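Local coordinates for ADP-ribosylating toxin CARDS (Mycoplasma pneumoniae, PDB 4TLV), which is the main virulence factor of the bacterium, transferring ADP-ribose from NAD(+) to multiple proteins in vitro and causing vacuolization of mammalian cells, at residues Phe26-Asp31 against Arg46-Ser51; Gln87-Ala92 against Trp135-Pro140; Asp274-Leu279 against Gln312-Trp317; Thr374-Ser379 against Ile420-Cys425. One frame throughout, in Å; residues are numbered along the deposited sequence.

How the contacts relate
Contacts 1 and 2 belong to the mono-ADP-ribosyltransferase domain, contacts 3 and 4 to the D2 domain, and the two pairs lie 38 to 41 Å apart between centres. Within each pair the contacts share a sheet: I50 of contact 1 bonds to T137 of contact 2, and Y278 of contact 3 to I421 of contact 4. Contacts 2 and 4 are buried antiparallel strand pairings, the first dominated by aromatic faces, the second by aliphatic branches around one phenylalanine. Contact 1, at the surface, holds a loop by a G30 N to S47 O bond and a bridging water. Contact 3, partly buried, has one long direct bond and two bridging waters where its segments cross.

Contact 1. Residues Phe26-Asp31 against Arg46-Ser51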
loop_
_atom_site.group_PDB
_atom_site.type_symbol
_atom_site.label_atom_id
_atom_site.label_comp_id
_atom_site.label_asym_id
_atom_site.label_seq_id
_atom_site.Cartn_x
_atom_site.Cartn_y
_atom_site.Cartn_z
ATOM N N PHE A 26 8.574 -23.270 -6.887
ATOM C CA PHE A 26 9.668 -22.374 -6.527
ATOM C C PHE A 26 10.439 -22.919 -5.330
ATOM O O PHE A 26 9.850 -23.376 -4.363
ATOM C CB PHE A 26 9.128 -20.982 -6.174
ATOM C CG PHE A 26 8.462 -20.275 -7.320
ATOM C CD1 PHE A 26 9.219 -19.535 -8.227
ATOM C CD2 PHE A 26 7.090 -20.355 -7.496
ATOM C CE1 PHE A 26 8.617 -18.892 -9.285
ATOM C CE2 PHE A 26 6.467 -19.704 -8.562
ATOM C CZ PHE A 26 7.234 -18.965 -9.452
ATOM N N SER A 27 11.759 -22.852 -5.391
ATOM C CA SER A 27 12.594 -23.349 -4.298
ATOM C C SER A 27 13.114 -22.193 -3.467
ATOM O O SER A 27 13.169 -21.064 -3.950
ATOM C CB SER A 27 13.780 -24.146 -4.863
ATOM O OG SER A 27 13.323 -25.350 -5.462
ATOM N N THR A 28 13.507 -22.462 -2.223
ATOM C CA THR A 28 13.997 -21.400 -1.348
ATOM C C THR A 28 15.470 -21.097 -1.624
ATOM O O THR A 28 16.185 -21.917 -2.199
ATOM C CB THR A 28 13.882 -21.806 0.135
ATOM O OG1 THR A 28 14.809 -22.865 0.402
ATOM C CG2 THR A 28 12.453 -22.285 0.468
ATOM N N LEU A 29 15.926 -19.930 -1.186
ATOM C CA LEU A 29 17.339 -19.586 -1.220
ATOM C C LEU A 29 18.147 -20.453 -0.248
ATOM O O LEU A 29 19.243 -20.917 -0.572
ATOM C CB LEU A 29 17.532 -18.103 -0.852
ATOM C CG LEU A 29 16.947 -17.082 -1.833
ATOM C CD1 LEU A 29 16.789 -15.714 -1.166
ATOM C CD2 LEU A 29 17.814 -16.998 -3.086
ATOM N N GLY A 30 17.611 -20.643 0.955
ATOM C CA GLY A 30 18.320 -21.335 2.018
ATOM C C GLY A 30 17.398 -21.851 3.114
ATOM O O GLY A 30 16.213 -22.112 2.879
ATOM N N ASP A 31 17.937 -22.007 4.319
ATOM C CA ASP A 31 17.174 -22.644 5.397
ATOM C C ASP A 31 16.916 -21.771 6.624
ATOM O O ASP A 31 16.504 -22.279 7.676
ATOM C CB ASP A 31 17.799 -23.994 5.816
ATOM C CG ASP A 31 19.250 -23.878 6.265
ATOM O OD1 ASP A 31 19.722 -22.749 6.523
ATOM O OD2 ASP A 31 19.931 -24.941 6.370
ATOM N N ARG A 46 20.073 -16.540 1.988
ATOM C CA ARG A 46 19.909 -17.708 2.876
ATOM C C ARG A 46 18.470 -17.942 3.335
ATOM O O ARG A 46 18.206 -18.915 4.043
ATOM C CB ARG A 46 20.756 -17.554 4.148
ATOM C CG ARG A 46 22.262 -17.395 3.952
ATOM C CD ARG A 46 22.875 -16.691 5.179
ATOM N NE ARG A 46 22.233 -15.398 5.414
ATOM C CZ ARG A 46 21.609 -15.034 6.536
ATOM N NH1 ARG A 46 21.550 -15.852 7.577
ATOM N NH2 ARG A 46 21.057 -13.827 6.620
ATOM N N SER A 47 17.546 -17.059 2.968
ATOM C CA SER A 47 16.192 -17.158 3.523
ATOM C C SER A 47 15.399 -18.396 3.094
ATOM O O SER A 47 15.476 -18.855 1.947
ATOM C CB SER A 47 15.359 -15.910 3.217
ATOM O OG SER A 47 14.130 -15.969 3.926
ATOM N N TYR A 48 14.618 -18.916 4.039
ATOM C CA TYR A 48 13.709 -20.027 3.793
ATOM C C TYR A 48 12.405 -19.495 3.217
ATOM O O TYR A 48 11.583 -20.256 2.775
ATOM C CB TYR A 48 13.384 -20.714 5.122
ATOM C CG TYR A 48 12.605 -22.004 5.005
ATOM C CD1 TYR A 48 13.164 -23.123 4.383
ATOM C CD2 TYR A 48 11.337 -22.127 5.570
ATOM C CE1 TYR A 48 12.471 -24.306 4.292
ATOM C CE2 TYR A 48 10.632 -23.317 5.494
ATOM C CZ TYR A 48 11.200 -24.403 4.849
ATOM O OH TYR A 48 10.494 -25.583 4.764
ATOM N N PHE A 49 12.226 -18.173 3.245
ATOM C CA PHE A 49 10.968 -17.579 2.827
ATOM C C PHE A 49 11.019 -17.206 1.348
ATOM O O PHE A 49 12.021 -16.660 0.889
ATOM C CB PHE A 49 10.689 -16.317 3.646
ATOM C CG PHE A 49 10.586 -16.562 5.135
ATOM C CD1 PHE A 49 10.056 -17.755 5.621
ATOM C CD2 PHE A 49 11.009 -15.598 6.048
ATOM C CE1 PHE A 49 9.947 -17.994 6.992
ATOM C CE2 PHE A 49 10.896 -15.823 7.423
ATOM C CZ PHE A 49 10.362 -17.043 7.892
ATOM N N ILE A 50 9.935 -17.476 0.617
ATOM C CA ILE A 50 9.846 -17.061 -0.794
ATOM C C ILE A 50 8.840 -15.918 -0.948
ATOM O O ILE A 50 7.718 -16.007 -0.462
ATOM C CB ILE A 50 9.426 -18.220 -1.699
ATOM C CG1 ILE A 50 10.468 -19.344 -1.644
ATOM C CG2 ILE A 50 9.267 -17.755 -3.152
ATOM C CD1 ILE A 50 10.024 -20.596 -2.408
ATOM N N SER A 51 9.239 -14.851 -1.638
ATOM C CA SER A 51 8.382 -13.667 -1.753
ATOM C C SER A 51 7.388 -13.730 -2.906
ATOM O O SER A 51 7.694 -14.220 -3.997
ATOM C CB SER A 51 9.233 -12.401 -1.901
ATOM O OG SER A 51 10.077 -12.538 -3.043
HETATM O O HOH W 1 13.872 -17.946 -0.674
#
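The methyl CD1 of I50 lies against the carbonyls of F26 and S27, 3.4 Å from F26 O, and meets F26 CB at 3.9 Å. CG1 of I50 stands anti to the carbonyl carbon (chi1 -62°) on an extended chain, which carries CD1 to the loop. Next along, T28 sets its CG2 methyl 3.2 Å from Y48 O, while its hydroxyl turns back within the loop and donates to G30 O. G30 O also lies at the edge of the Y48 ring, 3.5 Å from Y48 CD1. G30 N donates to S47 O (3.0 Å), approaching from above the carbonyl plane. A water accepts from L29 N and donates to both S47 O and F49 O, and S47 OG closes an ST turn by accepting from F49 N. Further out, Y48 packs on D138 and F26 meets Y81 edge-to-face. S47 O takes G30 N and a water, so the loop between helices 18-24 and 35-40 is held mainly through main-chain groups, with I50 CD1 the apolar contact to F26.

Contact 2. Residues Gln87-Ala92 against Trp135-Pro140; sequences QHFYNA and WFTDGP
N91 lies over one face of the W135 indole, with CB nearly above the middle of the six-membered ring (3.6 Å from its centroid) and ND2 offset toward the pyrrole nitrogen. Its CG is anti to the backbone N (chi1 -175°), which carries the amide across that face at 72° to the ring plane. The polar ends turn elsewhere: N91 OD1 caps A94 N at the start of helix 92-104, and W135 NE1 donates to E54. On the same face of the sheet, T137 and F89 run side by side, and T137 CG2 sits 3.4 Å from the F89 ring centroid, almost on the ring normal, a CH-pi contact. These are the non-hydrogen-bonded pairs of the antiparallel ladder in which edge strand 89-91 lies beside strand 134-138 in a three-stranded sheet of the transferase domain. Between them, Y90 and F136 form the hydrogen-bonded pair, Y90 N to F136 O at 2.9 Å and F136 N to Y90 O at 2.8 Å. On the sheet face that Y90 and F136 share, Y90 CB rests over the F136 ring, 4.1 Å from its centroid, while W197 meets both rings edge-to-face. Just before strand 89-91, H88 O accepts from D138 N, and the H88 imidazole donates from NE2 to P140 O (2.9 Å), with that oxygen 20° out of the ring plane; ND1 is hydrogen-bonded to D86, so bonds at both ring nitrogens fix its rotation.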
loop_
_atom_site.group_PDB
_atom_site.type_symbol
_atom_site.label_atom_id
_atom_site.label_comp_id
_atom_site.label_asym_id
_atom_site.label_seq_id
_atom_site.Cartn_x
_atom_site.Cartn_y
_atom_site.Cartn_z
ATOM N N GLN A 87 -2.235 -22.196 3.449
ATOM C CA GLN A 87 -1.899 -21.876 4.847
ATOM C C GLN A 87 -0.408 -21.621 5.103
ATOM O O GLN A 87 -0.046 -21.129 6.175
ATOM C CB GLN A 87 -2.401 -22.983 5.796
ATOM C CG GLN A 87 -1.564 -24.256 5.664
ATOM C CD GLN A 87 -2.001 -25.404 6.582
ATOM O OE1 GLN A 87 -3.119 -25.414 7.115
ATOM N NE2 GLN A 87 -1.110 -26.384 6.761
ATOM N N HIS A 88 0.475 -21.943 4.156
ATOM C CA HIS A 88 1.873 -21.580 4.397
ATOM C C HIS A 88 2.298 -20.239 3.766
ATOM O O HIS A 88 3.482 -19.914 3.728
ATOM C CB HIS A 88 2.862 -22.748 4.154
ATOM C CG HIS A 88 3.356 -22.894 2.744
ATOM N ND1 HIS A 88 2.528 -23.200 1.686
ATOM C CD2 HIS A 88 4.618 -22.896 2.242
ATOM C CE1 HIS A 88 3.250 -23.332 0.583
ATOM N NE2 HIS A 88 4.522 -23.152 0.895
ATOM N N PHE A 89 1.310 -19.466 3.312
ATOM C CA PHE A 89 1.523 -18.097 2.832
ATOM C C PHE A 89 1.093 -17.090 3.913
ATOM O O PHE A 89 -0.043 -17.131 4.374
ATOM C CB PHE A 89 0.671 -17.821 1.590
ATOM C CG PHE A 89 1.092 -18.557 0.348
ATOM C CD1 PHE A 89 1.077 -19.951 0.296
ATOM C CD2 PHE A 89 1.418 -17.847 -0.801
ATOM C CE1 PHE A 89 1.421 -20.623 -0.878
ATOM C CE2 PHE A 89 1.773 -18.508 -1.979
ATOM C CZ PHE A 89 1.765 -19.890 -2.019
ATOM N N TYR A 90 1.984 -16.166 4.265
ATOM C CA TYR A 90 1.766 -15.211 5.349
ATOM C C TYR A 90 1.998 -13.786 4.900
ATOM O O TYR A 90 2.914 -13.518 4.135
ATOM C CB TYR A 90 2.776 -15.482 6.471
ATOM C CG TYR A 90 2.597 -16.854 7.061
ATOM C CD1 TYR A 90 3.229 -17.959 6.500
ATOM C CD2 TYR A 90 1.770 -17.048 8.167
ATOM C CE1 TYR A 90 3.035 -19.249 7.026
ATOM C CE2 TYR A 90 1.578 -18.323 8.702
ATOM C CZ TYR A 90 2.217 -19.410 8.134
ATOM O OH TYR A 90 2.034 -20.662 8.678
ATOM N N ASN A 91 1.211 -12.861 5.429
ATOM C CA ASN A 91 1.391 -11.445 5.080
ATOM C C ASN A 91 2.539 -10.764 5.849
ATOM O O ASN A 91 2.568 -10.776 7.089
ATOM C CB ASN A 91 0.088 -10.667 5.293
ATOM C CG ASN A 91 0.204 -9.229 4.816
ATOM O OD1 ASN A 91 0.488 -8.345 5.596
ATOM N ND2 ASN A 91 0.026 -9.008 3.505
ATOM N N ALA A 92 3.480 -10.164 5.117
ATOM C CA ALA A 92 4.643 -9.554 5.762
ATOM C C ALA A 92 4.227 -8.397 6.669
ATOM O O ALA A 92 4.664 -8.317 7.831
ATOM C CB ALA A 92 5.689 -9.097 4.714
ATOM N N TRP A 135 3.413 -11.249 0.429
ATOM C CA TRP A 135 3.040 -12.453 1.168
ATOM C C TRP A 135 4.239 -13.369 0.972
ATOM O O TRP A 135 4.680 -13.585 -0.162
ATOM C CB TRP A 135 1.782 -13.082 0.561
ATOM C CG TRP A 135 0.527 -12.342 0.916
ATOM C CD1 TRP A 135 0.067 -11.194 0.354
ATOM C CD2 TRP A 135 -0.418 -12.705 1.933
ATOM N NE1 TRP A 135 -1.114 -10.813 0.953
ATOM C CE2 TRP A 135 -1.432 -11.730 1.921
ATOM C CE3 TRP A 135 -0.506 -13.773 2.845
ATOM C CZ2 TRP A 135 -2.530 -11.782 2.785
ATOM C CZ3 TRP A 135 -1.579 -13.816 3.707
ATOM C CH2 TRP A 135 -2.590 -12.822 3.669
ATOM N N PHE A 136 4.818 -13.850 2.062
ATOM C CA PHE A 136 5.949 -14.754 1.937
ATOM C C PHE A 136 5.497 -16.161 2.265
ATOM O O PHE A 136 4.561 -16.348 3.051
ATOM C CB PHE A 136 7.132 -14.316 2.812
ATOM C CG PHE A 136 6.865 -14.359 4.303
ATOM C CD1 PHE A 136 6.268 -13.278 4.949
ATOM C CD2 PHE A 136 7.252 -15.460 5.063
ATOM C CE1 PHE A 136 6.037 -13.297 6.317
ATOM C CE2 PHE A 136 7.024 -15.479 6.444
ATOM C CZ PHE A 136 6.420 -14.388 7.064
ATOM N N THR A 137 6.141 -17.153 1.652
ATOM C CA THR A 137 5.811 -18.541 1.960
ATOM C C THR A 137 6.857 -19.066 2.923
ATOM O O THR A 137 8.035 -18.680 2.859
ATOM C CB THR A 137 5.761 -19.427 0.714
ATOM O OG1 THR A 137 7.062 -19.479 0.123
ATOM C CG2 THR A 137 4.769 -18.854 -0.304
ATOM N N ASP A 138 6.409 -19.911 3.842
ATOM C CA ASP A 138 7.291 -20.497 4.835
ATOM C C ASP A 138 7.779 -21.761 4.150
ATOM O O ASP A 138 7.225 -22.850 4.342
ATOM C CB ASP A 138 6.492 -20.799 6.107
ATOM C CG ASP A 138 7.367 -21.149 7.295
ATOM O OD1 ASP A 138 8.610 -21.255 7.133
ATOM O OD2 ASP A 138 6.805 -21.314 8.399
ATOM N N GLY A 139 8.767 -21.591 3.281
ATOM C CA GLY A 139 9.322 -22.696 2.511
ATOM C C GLY A 139 8.913 -22.772 1.050
ATOM O O GLY A 139 8.287 -21.851 0.511
ATOM N N PRO A 140 9.263 -23.883 0.394
ATOM C CA PRO A 140 9.062 -24.080 -1.043
ATOM C C PRO A 140 7.601 -23.984 -1.479
ATOM O O PRO A 140 6.686 -24.305 -0.717
ATOM C CB PRO A 140 9.545 -25.529 -1.275
ATOM C CG PRO A 140 10.442 -25.817 -0.129
ATOM C CD PRO A 140 9.872 -25.064 1.031
#

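Contact 3. Residues Asp274-Leu279 against Gln312-Trp317; sequences DTPVYL and QTIFFW
The two segments cross at a steep angle and meet at one long backbone bond, F315 N to T275 O (3.3 Å). I314 buries more surface here than any other residue, through two methyls. Its CG2 lies against D274 CB at 3.8 Å, the side chains crossing at about a right angle, whereas CD1 turns along the proline ring, 3.8 Å from P276 CD. That reach comes from a bent chain, chi1 -56° followed by chi2 -57°. V277 CG2 touches F315 CB (4.0 Å), again with the side chains nearly perpendicular. Water fills in on both sides of the direct bond: one accepts from T275 N and donates to F315 O, and a second accepts from V277 N and donates to T313 O. D274, the last residue of the KELED trafficking motif, directs OD1 to K326 in a salt bridge, while F315 packs inward on L290, A292 and L325. Because the segments diverge on either side of that bond, waters link the backbone groups there, at this entry to the D2 beta-trefoil.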
loop_
_atom_site.group_PDB
_atom_site.type_symbol
_atom_site.label_atom_id
_atom_site.label_comp_id
_atom_site.label_asym_id
_atom_site.label_seq_id
_atom_site.Cartn_x
_atom_site.Cartn_y
_atom_site.Cartn_z
ATOM N N ASP A 274 8.402 17.574 -11.384
ATOM C CA ASP A 274 7.000 17.956 -11.321
ATOM C C ASP A 274 6.378 17.822 -12.703
ATOM O O ASP A 274 6.851 18.433 -13.661
ATOM C CB ASP A 274 6.873 19.399 -10.834
ATOM C CG ASP A 274 7.193 19.554 -9.353
ATOM O OD1 ASP A 274 7.266 18.537 -8.625
ATOM O OD2 ASP A 274 7.344 20.710 -8.921
ATOM N N THR A 275 5.326 17.023 -12.816
ATOM C CA THR A 275 4.705 16.783 -14.113
ATOM C C THR A 275 3.216 17.118 -14.106
ATOM O O THR A 275 2.452 16.555 -13.312
ATOM C CB THR A 275 4.848 15.292 -14.531
ATOM O OG1 THR A 275 4.251 14.452 -13.532
ATOM C CG2 THR A 275 6.315 14.895 -14.663
ATOM N N PRO A 276 2.790 18.022 -14.996
ATOM C CA PRO A 276 1.348 18.155 -15.237
ATOM C C PRO A 276 0.876 16.946 -16.046
ATOM O O PRO A 276 1.705 16.183 -16.548
ATOM C CB PRO A 276 1.259 19.429 -16.085
ATOM C CG PRO A 276 2.577 19.463 -16.811
ATOM C CD PRO A 276 3.561 19.035 -15.742
ATOM N N VAL A 277 -0.437 16.772 -16.173
ATOM C CA VAL A 277 -0.993 15.598 -16.821
ATOM C C VAL A 277 -1.946 16.011 -17.939
ATOM O O VAL A 277 -2.907 16.755 -17.706
ATOM C CB VAL A 277 -1.764 14.716 -15.813
ATOM C CG1 VAL A 277 -2.323 13.480 -16.513
ATOM C CG2 VAL A 277 -0.831 14.318 -14.632
ATOM N N TYR A 278 -1.668 15.510 -19.140
ATOM C CA TYR A 278 -2.457 15.804 -20.341
ATOM C C TYR A 278 -3.147 14.564 -20.877
ATOM O O TYR A 278 -2.516 13.532 -21.066
ATOM C CB TYR A 278 -1.547 16.340 -21.445
ATOM C CG TYR A 278 -1.009 17.725 -21.203
ATOM C CD1 TYR A 278 0.034 17.943 -20.318
ATOM C CD2 TYR A 278 -1.533 18.812 -21.882
ATOM C CE1 TYR A 278 0.535 19.209 -20.106
ATOM C CE2 TYR A 278 -1.039 20.089 -21.687
ATOM C CZ TYR A 278 -0.009 20.282 -20.792
ATOM O OH TYR A 278 0.476 21.545 -20.598
ATOM N N LEU A 279 -4.445 14.682 -21.143
ATOM C CA LEU A 279 -5.225 13.585 -21.688
ATOM C C LEU A 279 -5.852 13.982 -23.023
ATOM O O LEU A 279 -6.126 15.157 -23.264
ATOM C CB LEU A 279 -6.313 13.170 -20.697
ATOM C CG LEU A 279 -5.751 12.759 -19.335
ATOM C CD1 LEU A 279 -6.213 13.739 -18.287
ATOM C CD2 LEU A 279 -6.132 11.337 -18.969
ATOM N N GLN A 312 -4.915 23.188 -8.890
ATOM C CA GLN A 312 -3.543 22.719 -8.792
ATOM C C GLN A 312 -3.318 21.686 -9.902
ATOM O O GLN A 312 -4.244 20.981 -10.290
ATOM C CB GLN A 312 -3.267 22.195 -7.382
ATOM C CG GLN A 312 -3.268 23.351 -6.355
ATOM C CD GLN A 312 -2.958 22.897 -4.940
ATOM O OE1 GLN A 312 -2.479 21.789 -4.725
ATOM N NE2 GLN A 312 -3.228 23.763 -3.966
ATOM N N THR A 313 -2.100 21.635 -10.423
ATOM C CA THR A 313 -1.868 21.062 -11.739
ATOM C C THR A 313 -0.820 19.957 -11.741
ATOM O O THR A 313 -0.666 19.271 -12.743
ATOM C CB THR A 313 -1.407 22.146 -12.738
ATOM O OG1 THR A 313 -0.107 22.624 -12.362
ATOM C CG2 THR A 313 -2.376 23.330 -12.766
ATOM N N ILE A 314 -0.080 19.803 -10.648
ATOM C CA ILE A 314 0.992 18.809 -10.627
ATOM C C ILE A 314 0.573 17.544 -9.880
ATOM O O ILE A 314 0.162 17.603 -8.721
ATOM C CB ILE A 314 2.292 19.362 -9.998
ATOM C CG1 ILE A 314 2.756 20.642 -10.726
ATOM C CG2 ILE A 314 3.376 18.253 -9.935
ATOM C CD1 ILE A 314 2.983 20.487 -12.266
ATOM N N PHE A 315 0.699 16.402 -10.553
ATOM C CA PHE A 315 0.320 15.113 -9.986
ATOM C C PHE A 315 1.462 14.117 -10.123
ATOM O O PHE A 315 2.354 14.295 -10.950
ATOM C CB PHE A 315 -0.920 14.531 -10.683
ATOM C CG PHE A 315 -2.149 15.406 -10.566
ATOM C CD1 PHE A 315 -2.323 16.482 -11.424
ATOM C CD2 PHE A 315 -3.111 15.156 -9.605
ATOM C CE1 PHE A 315 -3.437 17.301 -11.332
ATOM C CE2 PHE A 315 -4.239 15.974 -9.497
ATOM C CZ PHE A 315 -4.397 17.052 -10.369
ATOM N N PHE A 316 1.426 13.073 -9.300
ATOM C CA PHE A 316 2.325 11.945 -9.481
ATOM C C PHE A 316 1.597 10.648 -9.184
ATOM O O PHE A 316 0.610 10.631 -8.445
ATOM C CB PHE A 316 3.596 12.091 -8.624
ATOM C CG PHE A 316 3.341 12.150 -7.140
ATOM C CD1 PHE A 316 3.233 10.978 -6.399
ATOM C CD2 PHE A 316 3.285 13.369 -6.475
ATOM C CE1 PHE A 316 3.022 11.023 -5.020
ATOM C CE2 PHE A 316 3.082 13.425 -5.092
ATOM C CZ PHE A 316 2.939 12.243 -4.370
ATOM N N TRP A 317 2.085 9.564 -9.774
ATOM C CA TRP A 317 1.518 8.244 -9.582
ATOM C C TRP A 317 2.534 7.508 -8.708
ATOM O O TRP A 317 3.705 7.412 -9.081
ATOM C CB TRP A 317 1.366 7.570 -10.948
ATOM C CG TRP A 317 0.688 6.215 -10.953
ATOM C CD1 TRP A 317 -0.346 5.802 -10.165
ATOM C CD2 TRP A 317 0.995 5.127 -11.820
ATOM N NE1 TRP A 317 -0.684 4.493 -10.471
ATOM C CE2 TRP A 317 0.118 4.068 -11.497
ATOM C CE3 TRP A 317 1.934 4.940 -12.846
ATOM C CZ2 TRP A 317 0.169 2.833 -12.145
ATOM C CZ3 TRP A 317 1.971 3.727 -13.498
ATOM C CH2 TRP A 317 1.094 2.683 -13.142
HETATM O O HOH W 2 4.810 15.217 -10.527
HETATM O O HOH W 3 -2.021 18.880 -15.023
#

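Contact 4. Residues Thr374-Ser379 against Ile420-Cys425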
loop_
_atom_site.group_PDB
_atom_site.type_symbol
_atom_site.label_atom_id
_atom_site.label_comp_id
_atom_site.label_asym_id
_atom_site.label_seq_id
_atom_site.Cartn_x
_atom_site.Cartn_y
_atom_site.Cartn_z
ATOM N N THR A 374 3.345 5.662 -26.072
ATOM C CA THR A 374 3.114 7.081 -25.814
ATOM C C THR A 374 1.701 7.392 -25.372
ATOM O O THR A 374 1.430 8.511 -24.959
ATOM C CB THR A 374 3.317 7.946 -27.066
ATOM O OG1 THR A 374 2.401 7.504 -28.080
ATOM C CG2 THR A 374 4.740 7.860 -27.560
ATOM N N GLN A 375 0.797 6.430 -25.521
ATOM C CA GLN A 375 -0.610 6.630 -25.160
ATOM C C GLN A 375 -1.014 5.605 -24.102
ATOM O O GLN A 375 -0.828 4.409 -24.286
ATOM C CB GLN A 375 -1.505 6.487 -26.393
ATOM C CG GLN A 375 -1.163 7.483 -27.493
ATOM C CD GLN A 375 -1.642 7.039 -28.864
ATOM O OE1 GLN A 375 -2.356 6.048 -28.995
ATOM N NE2 GLN A 375 -1.235 7.772 -29.897
ATOM N N PHE A 376 -1.584 6.083 -23.005
ATOM C CA PHE A 376 -1.816 5.224 -21.851
ATOM C C PHE A 376 -3.261 5.261 -21.369
ATOM O O PHE A 376 -3.805 6.322 -21.089
ATOM C CB PHE A 376 -0.867 5.640 -20.715
ATOM C CG PHE A 376 0.584 5.387 -21.016
ATOM C CD1 PHE A 376 1.291 6.230 -21.856
ATOM C CD2 PHE A 376 1.247 4.312 -20.441
ATOM C CE1 PHE A 376 2.641 5.993 -22.139
ATOM C CE2 PHE A 376 2.583 4.073 -20.720
ATOM C CZ PHE A 376 3.277 4.910 -21.569
ATOM N N ARG A 377 -3.860 4.082 -21.267
ATOM C CA ARG A 377 -5.177 3.933 -20.681
ATOM C C ARG A 377 -5.028 3.921 -19.169
ATOM O O ARG A 377 -4.132 3.283 -18.626
ATOM C CB ARG A 377 -5.821 2.639 -21.165
ATOM C CG ARG A 377 -7.065 2.183 -20.360
ATOM C CD ARG A 377 -7.718 0.977 -21.065
ATOM N NE ARG A 377 -8.305 1.371 -22.350
ATOM C CZ ARG A 377 -8.389 0.587 -23.427
ATOM N NH1 ARG A 377 -7.913 -0.655 -23.413
ATOM N NH2 ARG A 377 -8.957 1.051 -24.525
ATOM N N VAL A 378 -5.899 4.648 -18.493
ATOM C CA VAL A 378 -5.837 4.737 -17.034
ATOM C C VAL A 378 -7.060 4.026 -16.480
ATOM O O VAL A 378 -8.188 4.433 -16.763
ATOM C CB VAL A 378 -5.816 6.207 -16.595
ATOM C CG1 VAL A 378 -5.840 6.333 -15.054
ATOM C CG2 VAL A 378 -4.574 6.893 -17.167
ATOM N N SER A 379 -6.839 2.962 -15.710
ATOM C CA SER A 379 -7.933 2.103 -15.260
ATOM C C SER A 379 -8.035 2.100 -13.745
ATOM O O SER A 379 -7.023 2.165 -13.050
ATOM C CB SER A 379 -7.718 0.663 -15.756
ATOM O OG SER A 379 -7.651 0.625 -17.168
ATOM N N ILE A 420 -3.766 9.145 -21.485
ATOM C CA ILE A 420 -2.651 10.042 -21.239
ATOM C C ILE A 420 -1.748 10.056 -22.455
ATOM O O ILE A 420 -1.421 9.016 -22.998
ATOM C CB ILE A 420 -1.843 9.616 -20.005
ATOM C CG1 ILE A 420 -2.760 9.676 -18.775
ATOM C CG2 ILE A 420 -0.616 10.531 -19.844
ATOM C CD1 ILE A 420 -2.059 9.519 -17.461
ATOM N N ILE A 421 -1.343 11.243 -22.881
ATOM C CA ILE A 421 -0.418 11.344 -23.995
ATOM C C ILE A 421 0.922 11.862 -23.488
ATOM O O ILE A 421 0.983 12.848 -22.756
ATOM C CB ILE A 421 -0.974 12.242 -25.120
ATOM C CG1 ILE A 421 -1.263 13.642 -24.582
ATOM C CG2 ILE A 421 -2.242 11.614 -25.694
ATOM C CD1 ILE A 421 -1.657 14.674 -25.652
ATOM N N VAL A 422 1.985 11.180 -23.883
ATOM C CA VAL A 422 3.321 11.506 -23.420
ATOM C C VAL A 422 4.135 12.097 -24.560
ATOM O O VAL A 422 4.311 11.470 -25.605
ATOM C CB VAL A 422 4.040 10.258 -22.887
ATOM C CG1 VAL A 422 5.498 10.590 -22.554
ATOM C CG2 VAL A 422 3.312 9.714 -21.658
ATOM N N ASP A 423 4.649 13.294 -24.333
ATOM C CA ASP A 423 5.408 14.007 -25.336
ATOM C C ASP A 423 6.039 15.227 -24.671
ATOM O O ASP A 423 5.599 15.661 -23.608
ATOM C CB ASP A 423 4.473 14.454 -26.458
ATOM C CG ASP A 423 5.218 15.087 -27.613
ATOM O OD1 ASP A 423 5.714 14.324 -28.477
ATOM O OD2 ASP A 423 5.312 16.342 -27.648
ATOM N N GLU A 424 7.067 15.786 -25.286
ATOM C CA GLU A 424 7.678 16.992 -24.734
ATOM C C GLU A 424 6.618 18.054 -24.433
ATOM O O GLU A 424 6.670 18.717 -23.401
ATOM C CB GLU A 424 8.727 17.555 -25.691
ATOM C CG GLU A 424 9.463 18.779 -25.148
ATOM C CD GLU A 424 10.539 19.295 -26.102
ATOM O OE1 GLU A 424 10.680 18.714 -27.206
ATOM O OE2 GLU A 424 11.242 20.274 -25.753
ATOM N N CYS A 425 5.650 18.210 -25.331
ATOM C CA CYS A 425 4.645 19.262 -25.179
ATOM C C CYS A 425 3.432 18.844 -24.339
ATOM O O CYS A 425 2.506 19.636 -24.145
ATOM C CB CYS A 425 4.174 19.757 -26.550
ATOM S SG CYS A 425 5.356 20.830 -27.409
#
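I420 and V378 make the tight apolar part of the contact, with V378 CG2 3.6 Å from I420 CD1. The valine methyl stands anti to its carbonyl carbon, and the nearly extended isoleucine chain (chi2 -170°) brings CD1 to it. Alongside, F376 CE1 lies 3.8 Å from V422 CG2, the side chains meeting at a slant, and F376 CB faces I420 CB. Backbone bonds hold this part in register: F376 N to I420 O and I420 N to F376 O, both 2.9 Å, and V422 N donates to T374 O at the same length. The other side of the sheet is looser. Q375 and I421 pair there without direct backbone bonds, and the glutamine chain leads away from its partner. Past V422 the segments part; D423 OD2 accepts from C425 N in an Asx turn, and T374 OG1 is bonded to D370. Strand 415-421 runs between strands 375-380 and 278-281 in the D2 beta-trefoil, I420 packing on L279 and F431, while strand 364-368 flanks 375-380 on its other edge.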